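Local coordinates for protein arginine--tRNA ligase (Campylobacter jejuni, PDB 3FNR) that attaches L-arginine to tRNA(Arg) at the expense of ATP, which is split into AMP and diphosphate, at residues 351-356 against 418-423. The protein carries 1 engineered substitution. Residues are numbered along the deposited sequence; the frame is centred on the assembly and turned at random.
Sequences FAKAGK and KVVGSA. With SO4 (sulfate ion), chain D.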
loop_
_atom_site.group_PDB
_atom_site.type_symbol
_atom_site.label_atom_id
_atom_site.label_comp_id
_atom_site.label_asym_id
_atom_site.label_seq_id
_atom_site.Cartn_x
_atom_site.Cartn_y
_atom_site.Cartn_z
ATOM N N PHE A 351 -18.014 4.666 29.051
ATOM C CA PHE A 351 -18.380 6.083 29.071
ATOM C C PHE A 351 -19.896 6.298 28.997
ATOM O O PHE A 351 -20.425 7.252 29.581
ATOM C CB PHE A 351 -17.701 6.835 27.923
ATOM C CG PHE A 351 -16.400 7.472 28.302
ATOM C CD1 PHE A 351 -16.371 8.759 28.823
ATOM C CD2 PHE A 351 -15.202 6.790 28.142
ATOM C CE1 PHE A 351 -15.172 9.359 29.173
ATOM C CE2 PHE A 351 -13.992 7.380 28.498
ATOM C CZ PHE A 351 -13.981 8.671 29.005
ATOM N N ALA A 352 -20.574 5.415 28.264
ATOM C CA ALA A 352 -22.024 5.456 28.132
ATOM C C ALA A 352 -22.676 4.970 29.420
ATOM O O ALA A 352 -23.689 5.520 29.853
ATOM C CB ALA A 352 -22.471 4.607 26.951
ATOM N N LYS A 353 -22.074 3.946 30.025
ATOM C CA LYS A 353 -22.515 3.394 31.304
ATOM C C LYS A 353 -22.418 4.432 32.429
ATOM O O LYS A 353 -23.326 4.542 33.261
ATOM C CB LYS A 353 -21.688 2.151 31.637
ATOM C CG LYS A 353 -22.095 1.399 32.891
ATOM C CD LYS A 353 -21.180 0.191 33.128
ATOM C CE LYS A 353 -21.460 -0.472 34.478
ATOM N NZ LYS A 353 -20.935 -1.868 34.549
ATOM N N ALA A 354 -21.334 5.205 32.429
ATOM C CA ALA A 354 -21.105 6.248 33.427
ATOM C C ALA A 354 -21.920 7.514 33.163
ATOM O O ALA A 354 -21.987 8.395 34.022
ATOM C CB ALA A 354 -19.619 6.585 33.504
ATOM N N GLY A 355 -22.524 7.607 31.977
ATOM C CA GLY A 355 -23.280 8.789 31.565
ATOM C C GLY A 355 -22.403 10.021 31.452
ATOM O O GLY A 355 -22.787 11.116 31.885
ATOM N N LYS A 356 -21.210 9.837 30.888
ATOM C CA LYS A 356 -20.242 10.924 30.767
ATOM C C LYS A 356 -19.637 11.036 29.371
ATOM O O LYS A 356 -19.507 10.043 28.648
ATOM C CB LYS A 356 -19.143 10.782 31.822
ATOM C CG LYS A 356 -19.549 11.262 33.204
ATOM C CD LYS A 356 -18.502 10.911 34.246
ATOM C CE LYS A 356 -18.897 11.434 35.616
ATOM N NZ LYS A 356 -18.085 10.821 36.702
ATOM N N LYS A 418 -12.487 -1.827 38.669
ATOM C CA LYS A 418 -13.862 -1.345 38.640
ATOM C C LYS A 418 -13.840 0.142 38.310
ATOM O O LYS A 418 -13.017 0.883 38.845
ATOM C CB LYS A 418 -14.516 -1.583 40.002
ATOM C CG LYS A 418 -15.987 -1.978 39.961
ATOM C CD LYS A 418 -16.904 -0.777 39.803
ATOM C CE LYS A 418 -18.239 -1.006 40.486
ATOM N NZ LYS A 418 -18.229 -0.497 41.886
ATOM N N VAL A 419 -14.740 0.584 37.436
ATOM C CA VAL A 419 -14.705 1.969 36.958
ATOM C C VAL A 419 -15.897 2.804 37.411
ATOM O O VAL A 419 -15.728 3.728 38.209
ATOM C CB VAL A 419 -14.505 2.040 35.417
ATOM C CG1 VAL A 419 -14.561 3.485 34.910
ATOM C CG2 VAL A 419 -13.173 1.401 35.038
ATOM N N VAL A 420 -17.087 2.477 36.906
ATOM C CA VAL A 420 -18.296 3.264 37.169
ATOM C C VAL A 420 -18.676 3.097 38.635
ATOM O O VAL A 420 -18.745 1.980 39.132
ATOM C CB VAL A 420 -19.476 2.849 36.237
ATOM C CG1 VAL A 420 -20.723 3.691 36.504
ATOM C CG2 VAL A 420 -19.074 2.971 34.774
ATOM N N GLY A 421 -18.870 4.217 39.325
ATOM C CA GLY A 421 -19.215 4.205 40.740
ATOM C C GLY A 421 -18.036 4.357 41.685
ATOM O O GLY A 421 -18.223 4.735 42.849
ATOM N N SER A 422 -16.826 4.076 41.200
ATOM C CA SER A 422 -15.635 4.159 42.050
ATOM C C SER A 422 -15.233 5.612 42.315
ATOM O O SER A 422 -15.652 6.512 41.589
ATOM C CB SER A 422 -14.478 3.357 41.459
ATOM O OG SER A 422 -13.804 4.096 40.459
ATOM N N ALA A 423 -14.427 5.831 43.355
ATOM C CA ALA A 423 -14.063 7.191 43.797
ATOM C C ALA A 423 -13.120 7.884 42.837
ATOM O O ALA A 423 -12.954 9.104 42.893
ATOM C CB ALA A 423 -13.449 7.163 45.182
HETATM S S SO4 D . -17.288 -1.263 35.363
HETATM O O1 SO4 D . -17.539 0.133 35.672
HETATM O O2 SO4 D . -17.533 -1.474 33.942
HETATM O O3 SO4 D . -15.917 -1.621 35.699
HETATM O O4 SO4 D . -18.179 -2.098 36.156
#
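Val420 lays its CG2 methyl against Lys353 and Ala354, where a helix ending in a Schellman motif meets a type II beta turn. CG2 lies 3.9 Å from Ala354 CB and also 3.9 Å from Lys353 CD. The lysine chain crosses the valine at a slant, touching it with CG and CD. Its CG is anti to the backbone N (chi1 -176°) and the chain stays extended, which carries the ammonium past the methyl to a sulfate ion.

No hydrogen bond runs directly between the two segments; the sulfate bridges them. Lys353 NZ donates to sulfate O4 at 3.2 Å, with a weak second bond to O2. From the other segment, Val420 N gives sulfate O1 a short, fairly straight bond of 2.7 Å (165° at the hydrogen). Val419 N bonds sulfate O3 at 3.0 Å and adds a weak bond to sulfate O1. Tyr414 OH is also hydrogen-bonded to the ion, which probably came from the crystallisation liquor.

The site is at the surface of the DALR anticodon-binding domain, far from the chain's centre. It joins the end of helix 336-353 to the loop between helices 398-416 and 425-445. Helix 425-445 ties both segments together: Glu425 forms a salt bridge with Lys356 and accepts a hydrogen bond from Gly421 N. Gly355, with positive phi, turns the chain out of the helix as Lys356 N bonds Phe351 O. In the beta turn, Ser422 N and OG both bond Val419 O from the same face of its carbonyl plane, the OG at 3.0 Å.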